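Long-range contacts in TbpB (Actinobacillus pleuropneumoniae, PDB 3HOL), which probably binds host transferrin as the lipoprotein component of the bacterial transferrin receptor, serving iron acquisition: residues 281-286 against 356-361; 313-318 against 328-333; 339-344 against 381-386; 482-487 against 499-504. All blocks are in the same frame, centred on the assembly; numbering follows the deposited sequence.

From the N terminus, residues 281-286 end one strand of the C-lobe handle sheet, and interaction 1 closes its loop when 356-361 returns some seventy residues later. Interaction 2, a local hairpin, lies within that loop. Strand 339-346 starts inside the loop too, but its partner in interaction 3, 381-386, lies beyond it, so interactions 1 and 3 cross along the chain. Interaction 4 follows in series as a hairpin of the C-lobe barrel. Interactions 1 and 2 are thus bound into the handle sheet and interaction 4 into the barrel, while interaction 3 packs one against the other, its 381-386 strand pairing directly with 499-504.

Interaction 1: 281-286 against 356-361; sequences IDLTNF and NSLFLQ
Leu283 and Leu358 meet where an antiparallel strand pair of the handle sheet comes to its end. The backbone bonds Ile281 N to Leu358 O and Leu358 N to Ile281 O are both 2.8 Å, and just past the strand Leu283 N still reaches Asn356 O at 3.0 Å. Leu283 then folds back over its partner. Its CB sits 3.3 Å from Asn356 O, CG lies about equally near Asn356 O and Ser357 CA, and the two methyls divide the work: CD1 approaches Asn356 ND2 at 3.4 Å and Leu358 CG at 3.7 Å, whereas CD2 meets Leu358 CD1 at 3.8 Å. The leucine side chains cross at about a right angle, but Leu283 runs alongside Asn356. A branched apolar tip suits this place, since it can cover two neighbours at once, and Val500 of the barrel packs on Leu358 as well. Ser357, small and polar, directs OG to Leu344 O of the next strand. Asp282 OD2 accepts from Thr284 OG1 at 2.8 Å, by the syn lone pair. Its bond from Thr284 N makes an Asx turn and that from Asn285 N an Asx motif, here where strand 272-282 leaves the antiparallel handle sheet.

Interaction 2: 313-318 against 328-333; sequences GFTNKH and VAVACC
Four backbone hydrogen bonds join the strands of this hairpin, made by two antiparallel hydrogen-bonded pairs, Asn316 with Ala331 and His318 with Ala329. The shortest runs from His318 N to Ala329 O at 2.7 Å. A small residue suits the place of Ala331, where the ring of Phe359, two strands away in the handle sheet, packs on the methyl.

Sulfur and ring contacts gather at the open end. Cys332 and Cys333, adjacent and joined by a cis peptide, form a disulfide, and the Phe314 ring lies against this small loop. CG of Phe314 lies anti to the backbone N (chi1 -176°), which carries the ring to the cysteines: CE2 comes 3.5 Å from Cys332 SG, and CZ 3.8 Å from Cys333 CB. Both sulfurs approach obliquely, whereas the CB makes an off-centre CH-pi contact. The methyl of Thr315, CG2, touches Cys332 SG at 3.6 Å.

Aliphatic packing covers the other end, where Lys317 lays CG against Val328 CG1 at 3.6 Å; the chain bends at its last two torsions, so CD and NZ also stay near that methyl. Within the first segment, Asn316 OD1 accepts from Gly313 N at 3.0 Å, bracing the turn into the strand.

The chemistry implies a hairpin zipped by its backbone and finished by a rigid, polarisable disulfide loop, against which an aromatic ring can rest without needing a polar partner.

Interaction 3: 339-344 against 381-386; sequences MKFGQL and TWDAQV
This is a buried face-to-face packing of two sheets, with the handle strand 339-344 lying over the barrel strand 381-386 and side chains filling the gap between them. The strand axes approach to 7.0 Å and their directions differ by 31°, too far apart for backbone pairing. Phe341 and Asp383 both start toward the opposite strand, cross at a slant and carry the contact.

The Phe341 ring stands on its strand with CG between the backbone N and the carbonyl carbon, which sends it across to Thr381. Its CZ lies 3.6 Å from Thr381 O and 3.8 Å from Thr381 CG2, the methyl meeting the ring edge in plane. Further round the same rim, CD1 is 3.5 Å from Asp383 OD2, which also sits near the ring plane; there the slightly positive ring hydrogens face the carboxylate oxygen.

The same OD2 rests 3.4 Å from Gly342 CA. Glycine suits that position for its backbone angles, at which any CB would be jammed against the preceding carbonyl oxygen. The other oxygen, OD1, receives Gln343 NE2 at 2.8 Å, but this bond is weak, bent to 119°, with amide and carboxylate planes 77° apart. A stronger partner of OD1 is Ala396 N of the barrel.

A buried carboxylate is thus held mainly by its own barrel. Across the interface the handle offers two weakly polarised C-H groups and a poorly aimed amide, which would probably soften the cost of burying the charge.

Interaction 4: 482-487 against 499-504; sequences AELGGQ and AVFGAK
A beta hairpin of the C-lobe barrel provides this contact, its strands 483-492 and 495-508 running antiparallel and joined by backbone hydrogen bonds in two hydrogen-bonded pairs. Leu484 exchanges bonds with Ala503, and Gly486 with Phe501; the Ala503 N to Leu484 O bond is 2.9 Å and the Phe501 N to Gly486 O bond 3.0 Å.

The Phe501 ring is the main side chain. Its chi1 of 62° folds it flat over the opposite strand, where it covers Gly486. Gly486 CA lies over the face, 3.9 Å from the ring centroid and 23° off the normal, a CH-pi contact, while Gly486 O approaches CD2 at 3.3 Å. Glycine suits this place because the ring lies directly against its CA. Leu484 meets the ring at its edge, Leu484 CD1 lying in the ring plane 4.0 Å from Phe501 CE1. The same methyl also touches Ala503 CB. Trp382 and Phe408 of the barrel pack on Phe501 as well.

On the other face of the hairpin, Gly485 and Gly502 sit opposite each other with their CA atoms 4.1 Å apart. Further along it, Glu483 OE2 and Lys504 NZ stand 4.1 Å apart, beyond a salt bridge; the carboxylate is held instead by the backbone N atoms of Glu337 and Tyr338. A ring laid over a cross-strand glycine is a known pairing of antiparallel sheets, the aromatic rescue of glycine; here it faces the interior of the C-lobe barrel.

Interaction 1: 281-286 against 356-361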
loop_
_atom_site.group_PDB
_atom_site.type_symbol
_atom_site.label_atom_id
_atom_site.label_comp_id
_atom_site.label_asym_id
_atom_site.label_seq_id
_atom_site.Cartn_x
_atom_site.Cartn_y
_atom_site.Cartn_z
ATOM N N ILE A 281 -11.810 4.306 -11.410
ATOM C CA ILE A 281 -12.557 5.251 -12.238
ATOM C C ILE A 281 -14.017 5.201 -11.805
ATOM O O ILE A 281 -14.648 4.152 -11.852
ATOM C CB ILE A 281 -12.484 4.919 -13.735
ATOM C CG1 ILE A 281 -11.040 4.953 -14.236
ATOM C CG2 ILE A 281 -13.407 5.917 -14.553
ATOM C CD1 ILE A 281 -10.821 4.323 -15.622
ATOM N N ASP A 282 -14.545 6.331 -11.368
ATOM C CA ASP A 282 -15.947 6.433 -10.960
ATOM C C ASP A 282 -16.823 6.588 -12.226
ATOM O O ASP A 282 -16.634 7.523 -12.987
ATOM C CB ASP A 282 -16.090 7.633 -10.014
ATOM C CG ASP A 282 -17.500 7.877 -9.594
ATOM O OD1 ASP A 282 -17.804 7.687 -8.404
ATOM O OD2 ASP A 282 -18.311 8.275 -10.453
ATOM N N LEU A 283 -17.764 5.663 -12.454
ATOM C CA LEU A 283 -18.531 5.671 -13.706
ATOM C C LEU A 283 -19.727 6.637 -13.746
ATOM O O LEU A 283 -20.383 6.759 -14.790
ATOM C CB LEU A 283 -18.951 4.261 -14.118
ATOM C CG LEU A 283 -17.754 3.372 -14.440
ATOM C CD1 LEU A 283 -18.162 1.916 -14.522
ATOM C CD2 LEU A 283 -17.016 3.824 -15.702
ATOM N N THR A 284 -20.017 7.330 -12.653
ATOM C CA THR A 284 -21.083 8.342 -12.733
ATOM C C THR A 284 -20.459 9.673 -13.135
ATOM O O THR A 284 -21.053 10.442 -13.893
ATOM C CB THR A 284 -21.831 8.524 -11.403
ATOM O OG1 THR A 284 -20.981 9.239 -10.498
ATOM C CG2 THR A 284 -22.247 7.212 -10.776
ATOM N N ASN A 285 -19.238 9.915 -12.642
ATOM C CA ASN A 285 -18.495 11.159 -12.844
ATOM C C ASN A 285 -17.379 11.060 -13.881
ATOM O O ASN A 285 -16.880 12.089 -14.351
ATOM C CB ASN A 285 -17.876 11.624 -11.512
ATOM C CG ASN A 285 -18.929 12.010 -10.474
ATOM O OD1 ASN A 285 -19.850 12.774 -10.767
ATOM N ND2 ASN A 285 -18.800 11.481 -9.264
ATOM N N PHE A 286 -17.006 9.825 -14.248
ATOM C CA PHE A 286 -15.865 9.562 -15.160
ATOM C C PHE A 286 -14.612 10.282 -14.652
ATOM O O PHE A 286 -13.886 10.928 -15.406
ATOM C CB PHE A 286 -16.203 9.874 -16.643
ATOM C CG PHE A 286 -17.351 9.048 -17.172
ATOM C CD1 PHE A 286 -17.110 7.852 -17.841
ATOM C CD2 PHE A 286 -18.678 9.431 -16.924
ATOM C CE1 PHE A 286 -18.186 7.041 -18.297
ATOM C CE2 PHE A 286 -19.765 8.641 -17.375
ATOM C CZ PHE A 286 -19.507 7.438 -18.070
ATOM N N ASN A 356 -21.446 2.602 -9.552
ATOM C CA ASN A 356 -20.607 1.693 -10.278
ATOM C C ASN A 356 -19.281 2.385 -10.620
ATOM O O ASN A 356 -19.250 3.582 -10.886
ATOM C CB ASN A 356 -21.361 1.202 -11.533
ATOM C CG ASN A 356 -20.666 0.050 -12.220
ATOM O OD1 ASN A 356 -19.998 -0.774 -11.581
ATOM N ND2 ASN A 356 -20.814 -0.017 -13.547
ATOM N N SER A 357 -18.193 1.613 -10.588
ATOM C CA SER A 357 -16.843 2.108 -10.890
ATOM C C SER A 357 -15.979 0.980 -11.492
ATOM O O SER A 357 -16.382 -0.194 -11.481
ATOM C CB SER A 357 -16.182 2.694 -9.624
ATOM O OG SER A 357 -15.968 1.676 -8.661
ATOM N N LEU A 358 -14.801 1.341 -12.007
ATOM C CA LEU A 358 -13.835 0.352 -12.483
ATOM C C LEU A 358 -12.546 0.464 -11.655
ATOM O O LEU A 358 -12.282 1.514 -11.097
ATOM C CB LEU A 358 -13.515 0.601 -13.955
ATOM C CG LEU A 358 -14.737 0.619 -14.882
ATOM C CD1 LEU A 358 -14.285 1.188 -16.247
ATOM C CD2 LEU A 358 -15.263 -0.778 -15.053
ATOM N N PHE A 359 -11.757 -0.610 -11.582
ATOM C CA PHE A 359 -10.467 -0.536 -10.905
ATOM C C PHE A 359 -9.417 -1.293 -11.711
ATOM O O PHE A 359 -9.744 -2.250 -12.461
ATOM C CB PHE A 359 -10.553 -1.081 -9.458
ATOM C CG PHE A 359 -10.783 -2.573 -9.376
ATOM C CD1 PHE A 359 -9.718 -3.468 -9.424
ATOM C CD2 PHE A 359 -12.092 -3.086 -9.282
ATOM C CE1 PHE A 359 -9.943 -4.857 -9.369
ATOM C CE2 PHE A 359 -12.331 -4.479 -9.232
ATOM C CZ PHE A 359 -11.270 -5.360 -9.278
ATOM N N LEU A 360 -8.169 -0.853 -11.562
ATOM C CA LEU A 360 -7.023 -1.595 -12.089
ATOM C C LEU A 360 -5.896 -1.540 -11.075
ATOM O O LEU A 360 -5.573 -0.457 -10.573
ATOM C CB LEU A 360 -6.544 -1.012 -13.429
ATOM C CG LEU A 360 -5.431 -1.903 -14.022
ATOM C CD1 LEU A 360 -5.703 -2.250 -15.473
ATOM C CD2 LEU A 360 -4.000 -1.288 -13.836
ATOM N N GLN A 361 -5.292 -2.688 -10.798
ATOM C CA GLN A 361 -4.090 -2.759 -9.979
ATOM C C GLN A 361 -3.024 -3.606 -10.669
ATOM O O GLN A 361 -3.334 -4.605 -11.290
ATOM C CB GLN A 361 -4.418 -3.333 -8.586
ATOM C CG GLN A 361 -5.646 -2.644 -7.903
ATOM C CD GLN A 361 -5.670 -2.910 -6.380
ATOM O OE1 GLN A 361 -5.795 -1.972 -5.569
ATOM N NE2 GLN A 361 -5.484 -4.167 -5.994
#

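Interaction 2: 313-318 against 328-333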
loop_
_atom_site.group_PDB
_atom_site.type_symbol
_atom_site.label_atom_id
_atom_site.label_comp_id
_atom_site.label_asym_id
_atom_site.label_seq_id
_atom_site.Cartn_x
_atom_site.Cartn_y
_atom_site.Cartn_z
ATOM N N GLY A 313 -12.964 -18.879 -10.867
ATOM C CA GLY A 313 -13.513 -18.450 -12.151
ATOM C C GLY A 313 -12.574 -17.583 -12.958
ATOM O O GLY A 313 -11.629 -16.996 -12.412
ATOM N N PHE A 314 -12.848 -17.485 -14.255
ATOM C CA PHE A 314 -12.176 -16.501 -15.089
ATOM C C PHE A 314 -12.285 -15.097 -14.475
ATOM O O PHE A 314 -11.291 -14.386 -14.368
ATOM C CB PHE A 314 -12.721 -16.481 -16.512
ATOM C CG PHE A 314 -11.970 -15.547 -17.388
ATOM C CD1 PHE A 314 -10.676 -15.840 -17.763
ATOM C CD2 PHE A 314 -12.532 -14.344 -17.773
ATOM C CE1 PHE A 314 -9.937 -14.949 -18.548
ATOM C CE2 PHE A 314 -11.814 -13.455 -18.550
ATOM C CZ PHE A 314 -10.505 -13.761 -18.942
ATOM N N THR A 315 -13.494 -14.737 -14.055
ATOM C CA THR A 315 -13.700 -13.605 -13.167
ATOM C C THR A 315 -14.443 -14.109 -11.936
ATOM O O THR A 315 -15.113 -15.152 -11.976
ATOM C CB THR A 315 -14.480 -12.446 -13.856
ATOM O OG1 THR A 315 -15.843 -12.832 -14.101
ATOM C CG2 THR A 315 -13.820 -12.039 -15.181
ATOM N N ASN A 316 -14.323 -13.375 -10.840
ATOM C CA ASN A 316 -14.910 -13.759 -9.551
ATOM C C ASN A 316 -15.550 -12.551 -8.882
ATOM O O ASN A 316 -14.944 -11.456 -8.805
ATOM C CB ASN A 316 -13.830 -14.301 -8.624
ATOM C CG ASN A 316 -13.161 -15.543 -9.169
ATOM O OD1 ASN A 316 -13.692 -16.641 -9.052
ATOM N ND2 ASN A 316 -11.971 -15.379 -9.741
ATOM N N LYS A 317 -16.776 -12.756 -8.414
ATOM C CA LYS A 317 -17.515 -11.760 -7.649
ATOM C C LYS A 317 -17.238 -11.848 -6.144
ATOM O O LYS A 317 -17.255 -12.932 -5.553
ATOM C CB LYS A 317 -19.018 -11.931 -7.877
ATOM C CG LYS A 317 -19.873 -10.923 -7.077
ATOM C CD LYS A 317 -21.380 -11.153 -7.210
ATOM C CE LYS A 317 -21.834 -11.230 -8.653
ATOM N NZ LYS A 317 -22.378 -9.946 -9.157
ATOM N N HIS A 318 -17.034 -10.688 -5.515
ATOM C CA HIS A 318 -16.806 -10.623 -4.070
ATOM C C HIS A 318 -17.803 -9.650 -3.489
ATOM O O HIS A 318 -17.962 -8.529 -3.986
ATOM C CB HIS A 318 -15.373 -10.192 -3.755
ATOM C CG HIS A 318 -14.321 -11.103 -4.319
ATOM N ND1 HIS A 318 -13.830 -10.975 -5.604
ATOM C CD2 HIS A 318 -13.657 -12.142 -3.771
ATOM C CE1 HIS A 318 -12.912 -11.896 -5.823
ATOM N NE2 HIS A 318 -12.779 -12.609 -4.722
ATOM N N VAL A 328 -19.531 -4.794 -3.882
ATOM C CA VAL A 328 -19.403 -5.907 -4.805
ATOM C C VAL A 328 -18.271 -5.628 -5.803
ATOM O O VAL A 328 -18.267 -4.603 -6.490
ATOM C CB VAL A 328 -20.752 -6.171 -5.572
ATOM C CG1 VAL A 328 -20.721 -7.511 -6.310
ATOM C CG2 VAL A 328 -21.935 -6.155 -4.603
ATOM N N ALA A 329 -17.317 -6.546 -5.871
ATOM C CA ALA A 329 -16.231 -6.424 -6.837
ATOM C C ALA A 329 -16.244 -7.639 -7.731
ATOM O O ALA A 329 -16.402 -8.746 -7.252
ATOM C CB ALA A 329 -14.863 -6.275 -6.119
ATOM N N VAL A 330 -16.070 -7.428 -9.032
ATOM C CA VAL A 330 -15.917 -8.526 -9.979
ATOM C C VAL A 330 -14.550 -8.379 -10.626
ATOM O O VAL A 330 -14.306 -7.440 -11.397
ATOM C CB VAL A 330 -17.026 -8.515 -11.078
ATOM C CG1 VAL A 330 -16.781 -9.636 -12.070
ATOM C CG2 VAL A 330 -18.417 -8.647 -10.466
ATOM N N ALA A 331 -13.659 -9.304 -10.337
ATOM C CA ALA A 331 -12.261 -9.119 -10.646
ATOM C C ALA A 331 -11.836 -10.102 -11.710
ATOM O O ALA A 331 -12.254 -11.266 -11.666
ATOM C CB ALA A 331 -11.426 -9.345 -9.380
ATOM N N CYS A 332 -10.988 -9.633 -12.622
ATOM C CA CYS A 332 -10.418 -10.412 -13.714
ATOM C C CYS A 332 -8.907 -10.349 -13.536
ATOM O O CYS A 332 -8.402 -9.321 -13.070
ATOM C CB CYS A 332 -10.789 -9.755 -15.061
ATOM S SG CYS A 332 -10.710 -10.848 -16.534
ATOM N N CYS A 333 -8.146 -11.369 -13.923
ATOM C CA CYS A 333 -8.587 -12.599 -14.592
ATOM C C CYS A 333 -7.802 -13.803 -14.033
ATOM O O CYS A 333 -6.669 -13.651 -13.542
ATOM C CB CYS A 333 -8.270 -12.506 -16.092
ATOM S SG CYS A 333 -8.751 -10.961 -16.931
#

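Interaction 3: 339-344 against 381-386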
loop_
_atom_site.group_PDB
_atom_site.type_symbol
_atom_site.label_atom_id
_atom_site.label_comp_id
_atom_site.label_asym_id
_atom_site.label_seq_id
_atom_site.Cartn_x
_atom_site.Cartn_y
_atom_site.Cartn_z
ATOM N N MET A 339 -1.505 -8.580 -11.949
ATOM C CA MET A 339 -2.469 -7.485 -12.090
ATOM C C MET A 339 -3.875 -8.038 -11.920
ATOM O O MET A 339 -4.084 -9.238 -12.021
ATOM C CB MET A 339 -2.330 -6.798 -13.468
ATOM C CG MET A 339 -2.543 -7.729 -14.705
ATOM S SD MET A 339 -2.901 -6.778 -16.209
ATOM C CE MET A 339 -4.186 -5.629 -15.663
ATOM N N LYS A 340 -4.823 -7.147 -11.637
ATOM C CA LYS A 340 -6.250 -7.450 -11.500
ATOM C C LYS A 340 -6.982 -6.214 -11.977
ATOM O O LYS A 340 -6.502 -5.097 -11.749
ATOM C CB LYS A 340 -6.615 -7.643 -10.022
ATOM C CG LYS A 340 -6.178 -8.984 -9.405
ATOM C CD LYS A 340 -7.070 -10.125 -9.921
ATOM C CE LYS A 340 -6.866 -11.446 -9.176
ATOM N NZ LYS A 340 -6.079 -12.366 -10.039
ATOM N N PHE A 341 -8.135 -6.402 -12.615
ATOM C CA PHE A 341 -8.972 -5.264 -13.003
ATOM C C PHE A 341 -10.411 -5.707 -12.945
ATOM O O PHE A 341 -10.695 -6.898 -12.934
ATOM C CB PHE A 341 -8.600 -4.716 -14.406
ATOM C CG PHE A 341 -8.856 -5.696 -15.553
ATOM C CD1 PHE A 341 -10.131 -5.796 -16.146
ATOM C CD2 PHE A 341 -7.814 -6.498 -16.041
ATOM C CE1 PHE A 341 -10.357 -6.697 -17.218
ATOM C CE2 PHE A 341 -8.039 -7.418 -17.122
ATOM C CZ PHE A 341 -9.297 -7.507 -17.689
ATOM N N GLY A 342 -11.332 -4.774 -12.841
ATOM C CA GLY A 342 -12.715 -5.170 -12.955
ATOM C C GLY A 342 -13.628 -4.065 -12.542
ATOM O O GLY A 342 -13.291 -2.869 -12.671
ATOM N N GLN A 343 -14.790 -4.491 -12.053
ATOM C CA GLN A 343 -15.880 -3.601 -11.721
ATOM C C GLN A 343 -16.147 -3.585 -10.230
ATOM O O GLN A 343 -15.988 -4.599 -9.538
ATOM C CB GLN A 343 -17.149 -3.994 -12.514
ATOM C CG GLN A 343 -16.921 -3.825 -14.015
ATOM C CD GLN A 343 -18.123 -4.152 -14.877
ATOM O OE1 GLN A 343 -19.248 -4.298 -14.370
ATOM N NE2 GLN A 343 -17.893 -4.277 -16.205
ATOM N N LEU A 344 -16.574 -2.433 -9.748
ATOM C CA LEU A 344 -16.875 -2.267 -8.336
ATOM C C LEU A 344 -18.089 -1.353 -8.185
ATOM O O LEU A 344 -18.096 -0.235 -8.709
ATOM C CB LEU A 344 -15.659 -1.659 -7.639
ATOM C CG LEU A 344 -15.744 -1.323 -6.171
ATOM C CD1 LEU A 344 -15.686 -2.600 -5.309
ATOM C CD2 LEU A 344 -14.609 -0.364 -5.876
ATOM N N THR A 381 -8.862 -9.027 -22.198
ATOM C CA THR A 381 -10.231 -8.545 -22.226
ATOM C C THR A 381 -10.309 -7.169 -21.520
ATOM O O THR A 381 -9.275 -6.602 -21.182
ATOM C CB THR A 381 -11.193 -9.614 -21.663
ATOM O OG1 THR A 381 -12.535 -9.170 -21.804
ATOM C CG2 THR A 381 -10.932 -9.941 -20.182
ATOM N N TRP A 382 -11.512 -6.643 -21.308
ATOM C CA TRP A 382 -11.642 -5.336 -20.703
ATOM C C TRP A 382 -13.009 -5.185 -20.054
ATOM O O TRP A 382 -13.893 -6.017 -20.251
ATOM C CB TRP A 382 -11.323 -4.237 -21.730
ATOM C CG TRP A 382 -12.201 -4.184 -22.983
ATOM C CD1 TRP A 382 -12.583 -5.231 -23.792
ATOM C CD2 TRP A 382 -12.774 -3.001 -23.569
ATOM N NE1 TRP A 382 -13.353 -4.767 -24.853
ATOM C CE2 TRP A 382 -13.500 -3.408 -24.726
ATOM C CE3 TRP A 382 -12.734 -1.634 -23.233
ATOM C CZ2 TRP A 382 -14.184 -2.491 -25.536
ATOM C CZ3 TRP A 382 -13.409 -0.727 -24.025
ATOM C CH2 TRP A 382 -14.132 -1.156 -25.171
ATOM N N ASP A 383 -13.127 -4.166 -19.207
ATOM C CA ASP A 383 -14.381 -3.699 -18.598
ATOM C C ASP A 383 -14.446 -2.199 -18.898
ATOM O O ASP A 383 -13.426 -1.480 -18.823
ATOM C CB ASP A 383 -14.399 -3.916 -17.073
ATOM C CG ASP A 383 -14.574 -5.357 -16.677
ATOM O OD1 ASP A 383 -15.677 -5.907 -16.874
ATOM O OD2 ASP A 383 -13.613 -5.959 -16.142
ATOM N N ALA A 384 -15.636 -1.729 -19.249
ATOM C CA ALA A 384 -15.797 -0.372 -19.721
ATOM C C ALA A 384 -17.253 0.050 -19.692
ATOM O O ALA A 384 -18.169 -0.778 -19.719
ATOM C CB ALA A 384 -15.245 -0.211 -21.147
ATOM N N GLN A 385 -17.442 1.358 -19.643
ATOM C CA GLN A 385 -18.730 1.948 -19.910
ATOM C C GLN A 385 -18.541 3.143 -20.820
ATOM O O GLN A 385 -17.621 3.949 -20.640
ATOM C CB GLN A 385 -19.409 2.333 -18.613
ATOM C CG GLN A 385 -20.824 2.756 -18.800
ATOM C CD GLN A 385 -21.380 3.318 -17.526
ATOM O OE1 GLN A 385 -21.479 2.610 -16.532
ATOM N NE2 GLN A 385 -21.727 4.597 -17.536
ATOM N N VAL A 386 -19.391 3.212 -21.847
ATOM C CA VAL A 386 -19.395 4.329 -22.769
ATOM C C VAL A 386 -20.798 4.913 -22.731
ATOM O O VAL A 386 -21.772 4.163 -22.781
ATOM C CB VAL A 386 -18.997 3.925 -24.201
ATOM C CG1 VAL A 386 -18.894 5.171 -25.078
ATOM C CG2 VAL A 386 -17.641 3.154 -24.239
#

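Interaction 4: 482-487 against 499-504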
loop_
_atom_site.group_PDB
_atom_site.type_symbol
_atom_site.label_atom_id
_atom_site.label_comp_id
_atom_site.label_asym_id
_atom_site.label_seq_id
_atom_site.Cartn_x
_atom_site.Cartn_y
_atom_site.Cartn_z
ATOM N N ALA A 482 5.245 -10.217 -19.052
ATOM C CA ALA A 482 4.329 -11.088 -19.780
ATOM C C ALA A 482 2.877 -10.668 -19.629
ATOM O O ALA A 482 1.993 -11.269 -20.241
ATOM C CB ALA A 482 4.492 -12.550 -19.298
ATOM N N GLU A 483 2.616 -9.681 -18.768
ATOM C CA GLU A 483 1.274 -9.134 -18.597
ATOM C C GLU A 483 1.338 -7.629 -18.808
ATOM O O GLU A 483 2.332 -6.977 -18.445
ATOM C CB GLU A 483 0.714 -9.464 -17.194
ATOM C CG GLU A 483 0.725 -10.998 -16.867
ATOM C CD GLU A 483 0.186 -11.359 -15.493
ATOM O OE1 GLU A 483 -0.291 -10.463 -14.789
ATOM O OE2 GLU A 483 0.204 -12.561 -15.103
ATOM N N LEU A 484 0.291 -7.087 -19.401
ATOM C CA LEU A 484 0.161 -5.620 -19.537
ATOM C C LEU A 484 -1.263 -5.194 -19.225
ATOM O O LEU A 484 -2.206 -6.008 -19.299
ATOM C CB LEU A 484 0.625 -5.094 -20.916
ATOM C CG LEU A 484 -0.188 -5.351 -22.208
ATOM C CD1 LEU A 484 -1.406 -4.455 -22.393
ATOM C CD2 LEU A 484 0.696 -5.214 -23.412
ATOM N N GLY A 485 -1.422 -3.932 -18.836
ATOM C CA GLY A 485 -2.748 -3.403 -18.538
ATOM C C GLY A 485 -2.731 -1.887 -18.572
ATOM O O GLY A 485 -1.660 -1.269 -18.560
ATOM N N GLY A 486 -3.904 -1.271 -18.586
ATOM C CA GLY A 486 -3.954 0.186 -18.531
ATOM C C GLY A 486 -5.378 0.683 -18.532
ATOM O O GLY A 486 -6.325 -0.095 -18.392
ATOM N N GLN A 487 -5.531 1.992 -18.681
ATOM C CA GLN A 487 -6.831 2.605 -18.480
ATOM C C GLN A 487 -6.912 3.909 -19.220
ATOM O O GLN A 487 -5.915 4.556 -19.496
ATOM C CB GLN A 487 -7.092 2.850 -16.999
ATOM C CG GLN A 487 -6.101 3.796 -16.384
ATOM C CD GLN A 487 -5.671 3.375 -14.997
ATOM O OE1 GLN A 487 -4.898 2.402 -14.809
ATOM N NE2 GLN A 487 -6.147 4.119 -14.001
ATOM N N ALA A 499 -12.576 2.925 -18.987
ATOM C CA ALA A 499 -12.214 1.636 -19.517
ATOM C C ALA A 499 -10.986 1.151 -18.765
ATOM O O ALA A 499 -10.052 1.932 -18.545
ATOM C CB ALA A 499 -11.896 1.759 -21.024
ATOM N N VAL A 500 -10.988 -0.122 -18.364
ATOM C CA VAL A 500 -9.763 -0.765 -17.847
ATOM C C VAL A 500 -9.500 -2.043 -18.621
ATOM O O VAL A 500 -10.451 -2.754 -18.953
ATOM C CB VAL A 500 -9.854 -1.071 -16.320
ATOM C CG1 VAL A 500 -9.845 0.220 -15.531
ATOM C CG2 VAL A 500 -11.128 -1.887 -15.985
ATOM N N PHE A 501 -8.243 -2.341 -18.908
ATOM C CA PHE A 501 -7.933 -3.528 -19.698
ATOM C C PHE A 501 -6.696 -4.283 -19.205
ATOM O O PHE A 501 -5.828 -3.718 -18.535
ATOM C CB PHE A 501 -7.787 -3.160 -21.202
ATOM C CG PHE A 501 -6.668 -2.191 -21.501
ATOM C CD1 PHE A 501 -5.366 -2.644 -21.710
ATOM C CD2 PHE A 501 -6.917 -0.824 -21.570
ATOM C CE1 PHE A 501 -4.327 -1.753 -21.988
ATOM C CE2 PHE A 501 -5.898 0.079 -21.870
ATOM C CZ PHE A 501 -4.596 -0.389 -22.066
ATOM N N GLY A 502 -6.596 -5.563 -19.587
ATOM C CA GLY A 502 -5.439 -6.367 -19.256
ATOM C C GLY A 502 -5.246 -7.425 -20.339
ATOM O O GLY A 502 -6.214 -7.798 -20.980
ATOM N N ALA A 503 -4.002 -7.871 -20.544
ATOM C CA ALA A 503 -3.668 -8.822 -21.615
ATOM C C ALA A 503 -2.417 -9.632 -21.281
ATOM O O ALA A 503 -1.500 -9.122 -20.655
ATOM C CB ALA A 503 -3.478 -8.081 -22.956
ATOM N N LYS A 504 -2.396 -10.886 -21.732
ATOM C CA LYS A 504 -1.298 -11.801 -21.474
ATOM C C LYS A 504 -0.502 -11.969 -22.771
ATOM O O LYS A 504 -1.104 -12.055 -23.837
ATOM C CB LYS A 504 -1.863 -13.152 -21.026
ATOM C CG LYS A 504 -0.818 -14.237 -20.883
ATOM C CD LYS A 504 -0.181 -14.241 -19.526
ATOM C CE LYS A 504 -0.479 -15.565 -18.841
ATOM N NZ LYS A 504 0.437 -15.758 -17.695
#